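Local coordinates for ubiquitin conjugating enzyme (Agrocybe aegerita, PDB 3WE5), which probably takes activated ubiquitin from an E1 enzyme as a thioester and passes it on toward substrates, as an E2 ubiquitin-conjugating enzyme, at residues Trp56-Glu61 with Ala129-Leu134. Residues are numbered along the deposited sequence; the frame is centred on the assembly and turned at random.
Sequences WLFTIE and AVCVTL
In the E2 (UBC) fold a four-stranded antiparallel sheet packs against a central helix, and this contact is one point where they meet: Cys131 on helix 127-140 reaches Phe58 and Ile60 on strand 55-61. Two residues apart on the strand, Phe58 and Ile60 both face the helix, and the cysteine side chain touches them both. Cys131 SG sits over one face of the Phe58 ring, 3.9 Å from the ring centroid and 11° off the ring normal, a sulfur-aromatic contact. With CG anti to the carbonyl carbon (chi1 -68°) the ring leans toward the helix, and chi2 of 81° turns its face to the sulfur. Beside the ring, Ile60 brings the end of its long branch: CD1 is 4.0 Å from Cys131 CB and 4.1 Å from Cys131 SG. Phe77 of strand 72-78 meets the Phe58 ring with the planes at about 70° and also touches Cys131, so the neighbouring strand also contributes to the surroundings of the cysteine. One residue beyond Ile60, Glu61 O accepts a hydrogen bond from Gln135 NE2 of the same helix. Across the two segments themselves the join is apolar, and the buried sulfur probably gains mainly dispersion energy from the polarisable ring face, with Ile60 adding apolar contact.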
loop_
_atom_site.group_PDB
_atom_site.type_symbol
_atom_site.label_atom_id
_atom_site.label_comp_id
_atom_site.label_asym_id
_atom_site.label_seq_id
_atom_site.Cartn_x
_atom_site.Cartn_y
_atom_site.Cartn_z
ATOM N N TRP A 56 21.507 -16.387 0.323
ATOM C CA TRP A 56 22.364 -15.536 1.154
ATOM C C TRP A 56 21.515 -14.725 2.129
ATOM O O TRP A 56 20.346 -14.414 1.873
ATOM C CB TRP A 56 23.156 -14.537 0.280
ATOM C CG TRP A 56 24.194 -15.117 -0.647
ATOM C CD1 TRP A 56 24.553 -16.436 -0.798
ATOM C CD2 TRP A 56 25.015 -14.367 -1.543
ATOM N NE1 TRP A 56 25.553 -16.547 -1.750
ATOM C CE2 TRP A 56 25.855 -15.287 -2.219
ATOM C CE3 TRP A 56 25.126 -12.995 -1.838
ATOM C CZ2 TRP A 56 26.786 -14.883 -3.199
ATOM C CZ3 TRP A 56 26.046 -12.592 -2.816
ATOM C CH2 TRP A 56 26.883 -13.539 -3.475
ATOM N N LEU A 57 22.113 -14.375 3.269
ATOM C CA LEU A 57 21.451 -13.525 4.257
ATOM C C LEU A 57 22.312 -12.298 4.583
ATOM O O LEU A 57 23.526 -12.407 4.769
ATOM C CB LEU A 57 21.268 -14.306 5.561
ATOM C CG LEU A 57 20.350 -15.524 5.505
ATOM C CD1 LEU A 57 20.434 -16.279 6.860
ATOM C CD2 LEU A 57 18.929 -15.130 5.201
ATOM N N PHE A 58 21.650 -11.143 4.657
ATOM C CA PHE A 58 22.253 -9.882 5.101
ATOM C C PHE A 58 21.469 -9.317 6.295
ATOM O O PHE A 58 20.302 -9.631 6.486
ATOM C CB PHE A 58 22.174 -8.835 3.975
ATOM C CG PHE A 58 23.030 -9.132 2.800
ATOM C CD1 PHE A 58 22.606 -10.034 1.829
ATOM C CD2 PHE A 58 24.266 -8.516 2.644
ATOM C CE1 PHE A 58 23.405 -10.306 0.730
ATOM C CE2 PHE A 58 25.071 -8.774 1.551
ATOM C CZ PHE A 58 24.637 -9.700 0.586
ATOM N N THR A 59 22.113 -8.470 7.093
ATOM C CA THR A 59 21.343 -7.574 7.959
ATOM C C THR A 59 21.336 -6.188 7.331
ATOM O O THR A 59 22.315 -5.782 6.719
ATOM C CB THR A 59 21.860 -7.515 9.388
ATOM O OG1 THR A 59 23.209 -7.066 9.396
ATOM C CG2 THR A 59 21.774 -8.881 10.035
ATOM N N ILE A 60 20.207 -5.499 7.483
ATOM C CA ILE A 60 20.025 -4.162 6.921
ATOM C C ILE A 60 19.647 -3.238 8.074
ATOM O O ILE A 60 18.630 -3.453 8.762
ATOM C CB ILE A 60 18.884 -4.147 5.917
ATOM C CG1 ILE A 60 19.161 -5.123 4.757
ATOM C CG2 ILE A 60 18.623 -2.717 5.405
ATOM C CD1 ILE A 60 20.415 -4.817 3.948
ATOM N N GLU A 61 20.467 -2.217 8.287
ATOM C CA GLU A 61 20.114 -1.163 9.243
ATOM C C GLU A 61 20.007 0.129 8.472
ATOM O O GLU A 61 20.871 0.441 7.654
ATOM C CB GLU A 61 21.176 -1.020 10.323
ATOM C CG GLU A 61 20.865 0.127 11.286
ATOM C CD GLU A 61 21.714 0.104 12.534
ATOM O OE1 GLU A 61 22.392 -0.921 12.769
ATOM O OE2 GLU A 61 21.692 1.119 13.271
ATOM N N ALA A 129 23.531 -3.772 -4.726
ATOM C CA ALA A 129 22.601 -2.731 -5.218
ATOM C C ALA A 129 21.176 -2.900 -4.720
ATOM O O ALA A 129 20.515 -1.930 -4.365
ATOM C CB ALA A 129 22.636 -2.645 -6.782
ATOM N N VAL A 130 20.675 -4.126 -4.677
ATOM C CA VAL A 130 19.367 -4.371 -4.129
ATOM C C VAL A 130 19.321 -3.995 -2.643
ATOM O O VAL A 130 18.349 -3.391 -2.184
ATOM C CB VAL A 130 18.964 -5.848 -4.306
ATOM C CG1 VAL A 130 17.632 -6.134 -3.611
ATOM C CG2 VAL A 130 18.877 -6.183 -5.791
ATOM N N CYS A 131 20.347 -4.393 -1.888
ATOM C CA CYS A 131 20.395 -4.068 -0.454
ATOM C C CYS A 131 20.321 -2.562 -0.226
ATOM O O CYS A 131 19.579 -2.087 0.659
ATOM C CB CYS A 131 21.702 -4.557 0.149
ATOM S SG CYS A 131 21.772 -6.378 0.384
ATOM N N VAL A 132 21.116 -1.836 -1.001
ATOM C CA VAL A 132 21.164 -0.364 -0.882
ATOM C C VAL A 132 19.831 0.263 -1.244
ATOM O O VAL A 132 19.357 1.188 -0.561
ATOM C CB VAL A 132 22.264 0.221 -1.777
ATOM C CG1 VAL A 132 22.089 1.735 -1.950
ATOM C CG2 VAL A 132 23.653 -0.110 -1.223
ATOM N N THR A 133 19.236 -0.212 -2.342
ATOM C CA THR A 133 17.909 0.254 -2.756
ATOM C C THR A 133 16.831 0.023 -1.709
ATOM O O THR A 133 16.014 0.902 -1.446
ATOM C CB THR A 133 17.480 -0.405 -4.117
ATOM O OG1 THR A 133 18.457 -0.097 -5.119
ATOM C CG2 THR A 133 16.116 0.095 -4.573
ATOM N N LEU A 134 16.814 -1.153 -1.091
ATOM C CA LEU A 134 15.813 -1.444 -0.084
ATOM C C LEU A 134 16.071 -0.648 1.202
ATOM O O LEU A 134 15.115 -0.223 1.879
ATOM C CB LEU A 134 15.771 -2.955 0.219
ATOM C CG LEU A 134 15.324 -3.823 -0.955
ATOM C CD1 LEU A 134 15.381 -5.295 -0.579
ATOM C CD2 LEU A 134 13.908 -3.467 -1.411
#